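Local coordinates for protein arginase (Medicago truncatula, PDB 6VSS) that hydrolyses L-arginine to urea and L-ornithine with two manganese ions per subunit, and also converts agmatine to putrescine, at residues L174-D188 with L257-D271. Sequence-based numbering, arbitrary orientation.
Sequences LGGAVDILHFDAHPD and LGEGVKGVYVSIDVD. With MN (manganese (II) ion), chain I; MN (manganese (II) ion), chain J.
Asp184 and Asp269 meet between two manganese ions at the C-terminal ends of neighbouring parallel strands, 178-183 and 264-269, in the middle of the eight-stranded sheet of the arginase alpha/beta fold. Their carboxylates are set at a slant to each other, planes 63° apart. Asp184 spreads its oxygens over both metals, OD1 on one and OD2 on the other, whereas Asp269 bridges them with OD2 alone, held 2.7 Å from Asp184 OD1 by the shared ion. Asp271 chelates the first ion through both oxygens, and the His186 ring, turned 67° from that carboxylate, binds the same manganese through ND1 at 2.3 Å, while Glu285 is the polar partner of NE2. Asp188 and His160 complete the protein ligands of the second. His182 NE2 donates to the anti lone pair of Asp184 OD2 (2.8 Å), a second-shell bond that would steady this ligand. Along the strands, Phe183 and Ile268 run alongside one another in the same direction, CD1 against CG1 at 4.1 Å; Ile180 and Tyr265 pair likewise on the other face. At the far end the buried Asp179 has CG anti to its carbonyl carbon (chi1 -70°), which brings OD2 to Gly258 N at the start of a type II turn. An alanine here is likely to leave that N-H and the salt-bridged Arg214 without their carboxylate partner. Beyond it, Lys262 bends after CG, which brings CE to 3.7 Å from Gly175 O.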
# COMPACT_ATOMS: atom_id res chain seq x y z
N LEU B 174 -44.52 -9.56 -6.34
CA LEU B 174 -44.96 -10.91 -5.88
C LEU B 174 -46.40 -10.80 -5.38
O LEU B 174 -47.06 -11.84 -5.35
CB LEU B 174 -44.03 -11.48 -4.82
CG LEU B 174 -42.65 -11.90 -5.34
CD1 LEU B 174 -41.86 -12.70 -4.31
CD2 LEU B 174 -42.79 -12.72 -6.60
N GLY B 175 -46.83 -9.59 -5.06
CA GLY B 175 -48.12 -9.29 -4.42
C GLY B 175 -48.13 -9.56 -2.92
O GLY B 175 -49.17 -9.95 -2.43
N GLY B 176 -47.05 -9.35 -2.17
CA GLY B 176 -47.16 -9.44 -0.70
C GLY B 176 -45.83 -9.36 -0.00
O GLY B 176 -44.89 -8.96 -0.64
N ALA B 177 -45.80 -9.74 1.28
CA ALA B 177 -44.63 -9.51 2.16
C ALA B 177 -43.58 -10.59 1.88
O ALA B 177 -43.92 -11.66 1.34
CB ALA B 177 -45.07 -9.51 3.59
N VAL B 178 -42.33 -10.30 2.17
CA VAL B 178 -41.25 -11.30 2.09
C VAL B 178 -40.66 -11.33 3.49
O VAL B 178 -40.91 -10.37 4.25
CB VAL B 178 -40.21 -10.92 1.00
CG1 VAL B 178 -40.85 -10.87 -0.36
CG2 VAL B 178 -39.51 -9.61 1.27
N ASP B 179 -39.92 -12.38 3.83
CA ASP B 179 -39.05 -12.37 5.04
C ASP B 179 -37.68 -11.95 4.56
O ASP B 179 -37.37 -12.33 3.46
CB ASP B 179 -39.02 -13.72 5.75
CG ASP B 179 -40.31 -14.14 6.48
OD1 ASP B 179 -41.15 -13.26 6.80
OD2 ASP B 179 -40.44 -15.36 6.76
N ILE B 180 -36.90 -11.25 5.38
CA ILE B 180 -35.54 -10.78 5.00
C ILE B 180 -34.50 -11.32 5.98
O ILE B 180 -34.69 -11.27 7.18
CB ILE B 180 -35.48 -9.26 4.90
CG1 ILE B 180 -36.50 -8.71 3.90
CG2 ILE B 180 -34.04 -8.82 4.60
CD1 ILE B 180 -36.48 -7.23 3.81
N LEU B 181 -33.43 -11.81 5.41
CA LEU B 181 -32.20 -12.15 6.14
C LEU B 181 -31.22 -11.08 5.71
O LEU B 181 -31.03 -10.94 4.49
CB LEU B 181 -31.70 -13.52 5.71
CG LEU B 181 -30.32 -13.85 6.26
CD1 LEU B 181 -30.31 -13.76 7.77
CD2 LEU B 181 -29.91 -15.24 5.77
N HIS B 182 -30.74 -10.30 6.68
CA HIS B 182 -29.98 -9.06 6.44
C HIS B 182 -28.69 -9.20 7.22
O HIS B 182 -28.76 -9.29 8.46
CB HIS B 182 -30.87 -7.87 6.80
CG HIS B 182 -30.15 -6.57 6.98
ND1 HIS B 182 -30.54 -5.64 7.94
CD2 HIS B 182 -29.13 -6.01 6.29
CE1 HIS B 182 -29.79 -4.56 7.81
NE2 HIS B 182 -28.90 -4.78 6.82
N PHE B 183 -27.56 -9.24 6.53
CA PHE B 183 -26.21 -9.19 7.13
C PHE B 183 -25.71 -7.75 7.12
O PHE B 183 -25.68 -7.12 6.08
CB PHE B 183 -25.24 -10.10 6.38
CG PHE B 183 -25.62 -11.56 6.42
CD1 PHE B 183 -26.40 -12.11 5.41
CD2 PHE B 183 -25.11 -12.42 7.37
CE1 PHE B 183 -26.72 -13.46 5.39
CE2 PHE B 183 -25.46 -13.77 7.37
CZ PHE B 183 -26.28 -14.27 6.40
N ASP B 184 -25.31 -7.26 8.28
CA ASP B 184 -24.85 -5.87 8.38
C ASP B 184 -24.11 -5.65 9.71
O ASP B 184 -24.48 -6.27 10.67
CB ASP B 184 -26.06 -4.98 8.23
CG ASP B 184 -25.75 -3.64 7.60
OD1 ASP B 184 -24.64 -3.09 7.78
OD2 ASP B 184 -26.59 -3.24 6.82
N ALA B 185 -23.14 -4.74 9.78
CA ALA B 185 -22.68 -4.16 11.06
C ALA B 185 -23.76 -3.24 11.66
O ALA B 185 -23.75 -3.05 12.92
CB ALA B 185 -21.38 -3.43 10.87
N HIS B 186 -24.67 -2.72 10.83
CA HIS B 186 -25.51 -1.54 11.14
C HIS B 186 -26.95 -1.92 10.90
O HIS B 186 -27.25 -2.56 9.91
CB HIS B 186 -25.20 -0.33 10.25
CG HIS B 186 -23.75 -0.01 10.14
ND1 HIS B 186 -22.95 -0.43 9.05
CD2 HIS B 186 -22.94 0.64 11.02
CE1 HIS B 186 -21.69 -0.04 9.33
NE2 HIS B 186 -21.66 0.64 10.51
N PRO B 187 -27.89 -1.65 11.83
CA PRO B 187 -29.27 -2.07 11.58
C PRO B 187 -29.90 -1.42 10.34
O PRO B 187 -30.90 -1.93 9.86
CB PRO B 187 -30.01 -1.69 12.88
CG PRO B 187 -28.91 -1.60 13.95
CD PRO B 187 -27.66 -1.15 13.20
N ASP B 188 -29.42 -0.25 9.92
CA ASP B 188 -30.04 0.55 8.84
C ASP B 188 -31.53 0.76 9.10
O ASP B 188 -32.28 0.80 8.13
CB ASP B 188 -29.83 -0.10 7.49
CG ASP B 188 -28.38 -0.10 7.01
OD1 ASP B 188 -27.56 0.58 7.67
OD2 ASP B 188 -28.13 -0.73 5.95
N LEU B 257 -37.21 -19.42 6.65
CA LEU B 257 -37.84 -18.10 6.46
C LEU B 257 -38.87 -18.24 5.37
O LEU B 257 -38.77 -19.18 4.60
CB LEU B 257 -36.80 -17.02 6.11
CG LEU B 257 -35.84 -16.56 7.22
CD1 LEU B 257 -35.00 -15.36 6.76
CD2 LEU B 257 -36.56 -16.17 8.48
N GLY B 258 -39.82 -17.32 5.32
CA GLY B 258 -40.73 -17.18 4.18
C GLY B 258 -41.97 -18.06 4.31
O GLY B 258 -42.85 -17.93 3.46
N GLU B 259 -42.08 -18.90 5.33
CA GLU B 259 -43.24 -19.82 5.40
C GLU B 259 -44.51 -18.98 5.61
O GLU B 259 -44.63 -18.32 6.68
CB GLU B 259 -43.01 -20.93 6.42
CG GLU B 259 -41.91 -21.90 5.97
CD GLU B 259 -41.83 -23.26 6.68
OE1 GLU B 259 -42.71 -24.14 6.39
OE2 GLU B 259 -40.89 -23.45 7.50
N GLY B 260 -45.35 -18.94 4.57
CA GLY B 260 -46.68 -18.28 4.57
C GLY B 260 -46.61 -16.85 4.06
O GLY B 260 -47.60 -16.12 4.23
N VAL B 261 -45.47 -16.40 3.52
CA VAL B 261 -45.45 -15.09 2.81
C VAL B 261 -44.90 -15.39 1.43
O VAL B 261 -44.82 -16.56 1.09
CB VAL B 261 -44.68 -13.99 3.57
CG1 VAL B 261 -45.38 -13.58 4.84
CG2 VAL B 261 -43.23 -14.40 3.86
N LYS B 262 -44.54 -14.39 0.65
CA LYS B 262 -44.29 -14.60 -0.80
C LYS B 262 -42.87 -15.14 -1.00
O LYS B 262 -42.55 -15.56 -2.12
CB LYS B 262 -44.57 -13.28 -1.51
CG LYS B 262 -46.00 -12.79 -1.37
CD LYS B 262 -46.98 -13.85 -1.86
CE LYS B 262 -48.44 -13.48 -1.75
NZ LYS B 262 -49.29 -14.70 -1.78
N GLY B 263 -42.03 -15.13 0.03
CA GLY B 263 -40.69 -15.73 -0.06
C GLY B 263 -39.68 -14.95 0.75
O GLY B 263 -40.10 -14.15 1.65
N VAL B 264 -38.40 -15.19 0.42
CA VAL B 264 -37.23 -14.76 1.23
C VAL B 264 -36.34 -13.86 0.38
O VAL B 264 -35.92 -14.29 -0.74
CB VAL B 264 -36.45 -15.96 1.81
CG1 VAL B 264 -35.29 -15.48 2.68
CG2 VAL B 264 -37.37 -16.88 2.63
N TYR B 265 -35.99 -12.69 0.91
CA TYR B 265 -34.98 -11.76 0.31
C TYR B 265 -33.72 -11.73 1.18
O TYR B 265 -33.89 -11.62 2.44
CB TYR B 265 -35.60 -10.38 0.17
CG TYR B 265 -34.69 -9.41 -0.52
CD1 TYR B 265 -33.76 -8.64 0.18
CD2 TYR B 265 -34.75 -9.28 -1.89
CE1 TYR B 265 -32.94 -7.74 -0.48
CE2 TYR B 265 -33.97 -8.34 -2.55
CZ TYR B 265 -33.04 -7.61 -1.85
OH TYR B 265 -32.27 -6.75 -2.56
N VAL B 266 -32.54 -11.84 0.57
CA VAL B 266 -31.25 -11.91 1.31
C VAL B 266 -30.39 -10.69 0.99
O VAL B 266 -29.95 -10.57 -0.13
CB VAL B 266 -30.47 -13.20 1.06
CG1 VAL B 266 -29.18 -13.20 1.88
CG2 VAL B 266 -31.30 -14.44 1.39
N SER B 267 -30.20 -9.80 1.94
CA SER B 267 -29.43 -8.54 1.77
C SER B 267 -28.09 -8.70 2.48
O SER B 267 -28.07 -8.88 3.73
CB SER B 267 -30.22 -7.41 2.29
OG SER B 267 -29.46 -6.20 2.23
N ILE B 268 -26.99 -8.70 1.76
CA ILE B 268 -25.64 -8.82 2.39
C ILE B 268 -24.92 -7.47 2.32
O ILE B 268 -24.48 -7.05 1.18
CB ILE B 268 -24.84 -9.96 1.75
CG1 ILE B 268 -25.74 -11.19 1.52
CG2 ILE B 268 -23.60 -10.22 2.60
CD1 ILE B 268 -25.06 -12.45 1.07
N ASP B 269 -24.76 -6.80 3.47
CA ASP B 269 -23.84 -5.64 3.57
C ASP B 269 -22.42 -6.18 3.86
O ASP B 269 -22.25 -6.91 4.81
CB ASP B 269 -24.41 -4.61 4.53
CG ASP B 269 -23.57 -3.35 4.70
OD1 ASP B 269 -22.34 -3.46 4.42
OD2 ASP B 269 -24.10 -2.36 5.25
N VAL B 270 -21.47 -5.93 2.95
CA VAL B 270 -20.06 -6.42 3.05
C VAL B 270 -19.47 -5.98 4.40
O VAL B 270 -18.62 -6.71 4.91
CB VAL B 270 -19.20 -5.92 1.88
CG1 VAL B 270 -17.73 -6.39 2.00
CG2 VAL B 270 -19.78 -6.38 0.55
N ASP B 271 -19.92 -4.85 4.97
CA ASP B 271 -19.39 -4.36 6.28
C ASP B 271 -19.92 -5.21 7.43
O ASP B 271 -19.31 -5.03 8.49
CB ASP B 271 -19.55 -2.88 6.61
CG ASP B 271 -20.95 -2.39 6.92
OD1 ASP B 271 -21.84 -3.16 7.21
OD2 ASP B 271 -21.12 -1.23 6.77
MN MN I . -23.33 -1.45 7.00
MN MN J . -26.14 -1.52 5.63
O HOH W 1 -25.16 -0.29 6.96